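Side-chain contacts in DNA replication and repair protein RecF (Caldanaerobacter subterraneus subsp. tengcongensis, PDB 5Z69), which binds ATP at a P-loop site and probably binds single-stranded DNA in DNA replication and repair: residues A[246-249]-A[250-254]; A[347-351]-A[352-356]. All blocks are in the same frame, centred on the assembly; numbering follows the deposited sequence.

How the contacts relate
Both contacts are local, and they sit far apart: their centres are about 53 Å from each other and their nearest atoms about 40 Å, on opposite sides of the chain's centre. Contact 1 comes first in the sequence, on helix 243-256, which packs against helix 186-222. Contact 2 follows about ninety residues later, where strand 345-349 leaves the mixed sheet and runs into the loop before strand 359-364. That sheet also carries strand 32-36, which leads into the nucleotide-binding P-loop. The two contacts therefore belong to distinct regions of the molecule: a helical part that reaches the second subunit, and the edge of the nucleotide site.

Contact 1 of 2, residues A[246-249]-A[250-254]; sequences IREK and LKNRL
Backbone bonds come first: Leu-250 N to Ile-246 O, Lys-251 N to Arg-247 O, Asn-252 N to Glu-248 O and Arg-253 N to Lys-249 O, all between 2.8 and 2.9 Å. One side-chain hydrogen bond joins them, Asn-252 ND2 to Glu-248 OE2 at 3.1 Å. It is bent, 139° at the hydrogen, and the amide nitrogen meets OE2 from above the carboxylate, the two flat groups lying 73° apart. A turn at chi2 (-50°) bends the glutamate's chain so that OE2 comes up to the amide nitrogen.

Apolar contact falls on the buried side, where Ile-246 CG2 lies 3.9 Å from Leu-250 CD1, the side chains running alongside each other. Both also lean on Ile-201 of helix 186-222. The charged pair is less comfortable: Lys-249 NZ comes within 3.6 Å of Arg-253 NH2, like charge beside like, but NZ is hydrogen-bonded to the carbonyl of Ala-235, and Arg-253 NH1 makes a weak hydrogen bond to that of Ser-234. Arg-253 of the second subunit makes a long, weak ion pair with Glu-248. The whole is the i to i+4 pattern of an amphipathic alpha-helix, one flank packed on helix 186-222 and another facing the partner subunit.

Contact 2 of 2, residues A[347-351]-A[352-356]; sequences ITHTS and KSDVE
His-349 and Asp-354 meet at about a right angle, the imidazole and carboxylate planes turned 76° from each other. The ring offers its NE2 edge, and NE2 donates to Asp-354 OD1 over 3.1 Å. The bond is far from straight, 142° at the hydrogen, and NE2 stands well above the carboxylate plane, while OD1 stays near the plane of the ring. Contact goes beyond the polar atoms: Asp-354 CB lies 3.4 Å from His-349 NE2 and 3.7 Å from His-349 CD2, so the aspartate lies across this corner of the ring with its methylene as well as its oxygen. Both residues send CG away from their own backbone nitrogen (chi1 -172° for the aspartate), which brings the two groups together across the turn.

Val-355 CG2 approaches His-349 CD2 obliquely at 4.3 Å, a loose apolar neighbour. Ser-351 makes the second link: its OG receives a weak hydrogen bond from Asp-354 N at 3.5 Å and lies 3.6 Å from Asp-354 CB. Around this group, the histidine side chain also touches Leu-34 and Ser-326, and Lys-333 of helix 331-334 touches the aspartate. With an alanine here in place of His-349, Asp-354 would probably lose its ring partner, and its carboxylate would be freer to turn.

Next to His-349 on the strand, Thr-348 touches the bound nucleotide analogue, and the carbonyl of His-349 takes a weak hydrogen bond from Lys-43 of the P-loop. With NE2 as the donor, the carboxylate probably limits rotation of the ring, and the bond ties the loop after strand 345-349 back to the strand's end beside the nucleotide pocket.

Contact 1 of 2, residues A[246-249]-A[250-254]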
loop_
_atom_site.group_PDB
_atom_site.type_symbol
_atom_site.label_atom_id
_atom_site.label_comp_id
_atom_site.label_asym_id
_atom_site.label_seq_id
_atom_site.Cartn_x
_atom_site.Cartn_y
_atom_site.Cartn_z
ATOM N N ILE A 246 -4.801 16.765 -5.060
ATOM C CA ILE A 246 -5.444 15.580 -4.496
ATOM C C ILE A 246 -6.896 15.489 -4.931
ATOM O O ILE A 246 -7.392 14.419 -5.276
ATOM C CB ILE A 246 -5.369 15.576 -2.967
ATOM C CG1 ILE A 246 -3.909 15.481 -2.513
ATOM C CG2 ILE A 246 -6.177 14.415 -2.405
ATOM C CD1 ILE A 246 -3.680 16.064 -1.122
ATOM N N ARG A 247 -7.577 16.623 -4.922
ATOM C CA ARG A 247 -8.947 16.677 -5.400
ATOM C C ARG A 247 -9.058 16.144 -6.829
ATOM O O ARG A 247 -9.910 15.314 -7.134
ATOM C CB ARG A 247 -9.447 18.106 -5.338
ATOM C CG ARG A 247 -10.936 18.253 -5.321
ATOM C CD ARG A 247 -11.302 19.613 -4.753
ATOM N NE ARG A 247 -12.668 19.981 -5.103
ATOM C CZ ARG A 247 -13.285 21.069 -4.652
ATOM N NH1 ARG A 247 -14.533 21.327 -5.020
ATOM N NH2 ARG A 247 -12.654 21.897 -3.830
ATOM N N GLU A 248 -8.195 16.637 -7.707
ATOM C CA GLU A 248 -8.243 16.238 -9.112
ATOM C C GLU A 248 -7.955 14.751 -9.285
ATOM O O GLU A 248 -8.632 14.073 -10.050
ATOM C CB GLU A 248 -7.258 17.063 -9.942
ATOM C CG GLU A 248 -7.927 17.925 -11.004
ATOM C CD GLU A 248 -8.912 17.149 -11.861
ATOM O OE1 GLU A 248 -10.130 17.223 -11.588
ATOM O OE2 GLU A 248 -8.471 16.467 -12.809
ATOM N N LYS A 249 -6.960 14.244 -8.564
ATOM C CA LYS A 249 -6.636 12.826 -8.646
ATOM C C LYS A 249 -7.801 11.949 -8.179
ATOM O O LYS A 249 -8.147 10.969 -8.849
ATOM C CB LYS A 249 -5.365 12.522 -7.843
ATOM C CG LYS A 249 -4.103 13.179 -8.446
ATOM C CD LYS A 249 -2.791 12.617 -7.886
ATOM C CE LYS A 249 -2.191 11.535 -8.798
ATOM N NZ LYS A 249 -1.700 10.330 -8.024
ATOM N N LEU A 250 -8.422 12.322 -7.056
ATOM C CA LEU A 250 -9.553 11.582 -6.504
ATOM C C LEU A 250 -10.710 11.569 -7.479
ATOM O O LEU A 250 -11.334 10.534 -7.699
ATOM C CB LEU A 250 -10.016 12.187 -5.157
ATOM C CG LEU A 250 -9.105 12.015 -3.937
ATOM C CD1 LEU A 250 -9.707 12.705 -2.692
ATOM C CD2 LEU A 250 -8.831 10.539 -3.657
ATOM N N LYS A 251 -11.001 12.736 -8.047
ATOM C CA LYS A 251 -12.046 12.868 -9.046
ATOM C C LYS A 251 -11.728 12.030 -10.319
ATOM O O LYS A 251 -12.608 11.378 -10.883
ATOM C CB LYS A 251 -12.230 14.347 -9.392
ATOM C CG LYS A 251 -13.225 14.635 -10.505
ATOM C CD LYS A 251 -14.653 14.525 -10.020
ATOM C CE LYS A 251 -15.644 14.762 -11.156
ATOM N NZ LYS A 251 -15.750 13.591 -12.072
ATOM N N ASN A 252 -10.476 12.034 -10.765
ATOM C CA ASN A 252 -10.108 11.221 -11.937
ATOM C C ASN A 252 -10.293 9.732 -11.658
ATOM O O ASN A 252 -10.811 8.974 -12.482
ATOM C CB ASN A 252 -8.659 11.475 -12.358
ATOM C CG ASN A 252 -8.424 12.902 -12.827
ATOM O OD1 ASN A 252 -7.290 13.383 -12.824
ATOM N ND2 ASN A 252 -9.495 13.588 -13.219
ATOM N N ARG A 253 -9.860 9.323 -10.475
ATOM C CA ARG A 253 -9.980 7.945 -10.065
ATOM C C ARG A 253 -11.433 7.503 -9.932
ATOM O O ARG A 253 -11.748 6.386 -10.313
ATOM C CB ARG A 253 -9.207 7.739 -8.765
ATOM C CG ARG A 253 -7.731 7.941 -8.973
ATOM C CD ARG A 253 -6.919 7.953 -7.699
ATOM N NE ARG A 253 -5.504 7.888 -8.040
ATOM C CZ ARG A 253 -4.618 7.112 -7.431
ATOM N NH1 ARG A 253 -4.995 6.348 -6.414
ATOM N NH2 ARG A 253 -3.351 7.113 -7.837
ATOM N N LEU A 254 -12.309 8.363 -9.410
ATOM C CA LEU A 254 -13.733 8.035 -9.291
ATOM C C LEU A 254 -14.328 7.755 -10.668
ATOM O O LEU A 254 -15.076 6.785 -10.869
ATOM C CB LEU A 254 -14.520 9.184 -8.623
ATOM C CG LEU A 254 -14.217 9.525 -7.171
ATOM C CD1 LEU A 254 -14.883 10.814 -6.730
ATOM C CD2 LEU A 254 -14.709 8.374 -6.343
#

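Contact 2 of 2, residues A[347-351]-A[352-356]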
loop_
_atom_site.group_PDB
_atom_site.type_symbol
_atom_site.label_atom_id
_atom_site.label_comp_id
_atom_site.label_asym_id
_atom_site.label_seq_id
_atom_site.Cartn_x
_atom_site.Cartn_y
_atom_site.Cartn_z
ATOM N N ILE A 347 -7.377 1.841 36.852
ATOM C CA ILE A 347 -6.604 0.647 36.537
ATOM C C ILE A 347 -7.323 -0.620 36.996
ATOM O O ILE A 347 -7.685 -0.757 38.170
ATOM C CB ILE A 347 -5.194 0.700 37.182
ATOM C CG1 ILE A 347 -4.413 1.913 36.669
ATOM C CG2 ILE A 347 -4.412 -0.567 36.849
ATOM C CD1 ILE A 347 -3.036 2.078 37.325
ATOM N N THR A 348 -7.530 -1.551 36.069
ATOM C CA THR A 348 -8.159 -2.807 36.432
ATOM C C THR A 348 -7.108 -3.861 36.715
ATOM O O THR A 348 -6.060 -3.918 36.059
ATOM C CB THR A 348 -9.128 -3.325 35.338
ATOM O OG1 THR A 348 -8.417 -3.525 34.118
ATOM C CG2 THR A 348 -10.257 -2.330 35.105
ATOM N N HIS A 349 -7.390 -4.705 37.698
ATOM C CA HIS A 349 -6.456 -5.765 38.044
ATOM C C HIS A 349 -7.175 -6.916 38.738
ATOM O O HIS A 349 -8.360 -6.829 39.036
ATOM C CB HIS A 349 -5.329 -5.216 38.935
ATOM C CG HIS A 349 -4.067 -6.022 38.881
ATOM N ND1 HIS A 349 -3.613 -6.613 37.722
ATOM C CD2 HIS A 349 -3.164 -6.335 39.840
ATOM C CE1 HIS A 349 -2.486 -7.255 37.969
ATOM N NE2 HIS A 349 -2.191 -7.102 39.246
ATOM N N THR A 350 -6.431 -7.988 38.985
ATOM C CA THR A 350 -6.902 -9.169 39.695
ATOM C C THR A 350 -6.759 -9.021 41.210
ATOM O O THR A 350 -7.600 -9.497 41.968
ATOM C CB THR A 350 -6.126 -10.422 39.214
ATOM O OG1 THR A 350 -6.582 -10.784 37.905
ATOM C CG2 THR A 350 -6.327 -11.600 40.154
ATOM N N SER A 351 -5.701 -8.345 41.649
ATOM C CA SER A 351 -5.449 -8.158 43.082
ATOM C C SER A 351 -5.236 -6.693 43.396
ATOM O O SER A 351 -5.035 -5.891 42.478
ATOM C CB SER A 351 -4.219 -8.954 43.536
ATOM O OG SER A 351 -3.025 -8.294 43.152
ATOM N N LYS A 352 -5.262 -6.342 44.682
ATOM C CA LYS A 352 -4.955 -4.977 45.092
ATOM C C LYS A 352 -3.597 -4.855 45.780
ATOM O O LYS A 352 -3.219 -3.768 46.210
ATOM C CB LYS A 352 -6.058 -4.422 45.999
ATOM C CG LYS A 352 -6.033 -4.883 47.450
ATOM C CD LYS A 352 -7.016 -4.037 48.263
ATOM C CE LYS A 352 -6.816 -4.157 49.756
ATOM N NZ LYS A 352 -7.238 -5.492 50.244
ATOM N N SER A 353 -2.853 -5.956 45.843
ATOM C CA SER A 353 -1.500 -5.923 46.387
ATOM C C SER A 353 -0.559 -5.421 45.319
ATOM O O SER A 353 0.089 -4.391 45.491
ATOM C CB SER A 353 -1.048 -7.300 46.874
ATOM O OG SER A 353 -1.660 -7.643 48.102
ATOM N N ASP A 354 -0.515 -6.150 44.206
ATOM C CA ASP A 354 0.386 -5.856 43.093
ATOM C C ASP A 354 0.544 -4.350 42.824
ATOM O O ASP A 354 1.666 -3.828 42.819
ATOM C CB ASP A 354 -0.110 -6.570 41.830
ATOM C CG ASP A 354 0.880 -6.475 40.661
ATOM O OD1 ASP A 354 0.829 -7.346 39.763
ATOM O OD2 ASP A 354 1.709 -5.541 40.632
ATOM N N VAL A 355 -0.573 -3.657 42.613
ATOM C CA VAL A 355 -0.546 -2.219 42.336
ATOM C C VAL A 355 -1.126 -1.455 43.518
ATOM O O VAL A 355 -2.103 -1.896 44.098
ATOM C CB VAL A 355 -1.330 -1.865 41.057
ATOM C CG1 VAL A 355 -1.168 -0.364 40.749
ATOM C CG2 VAL A 355 -0.855 -2.762 39.885
ATOM N N GLU A 356 -0.574 -0.319 43.884
ATOM C CA GLU A 356 -1.164 0.396 44.991
ATOM C C GLU A 356 -1.968 1.541 44.471
ATOM O O GLU A 356 -1.438 2.410 43.843
ATOM C CB GLU A 356 -0.095 0.920 45.933
#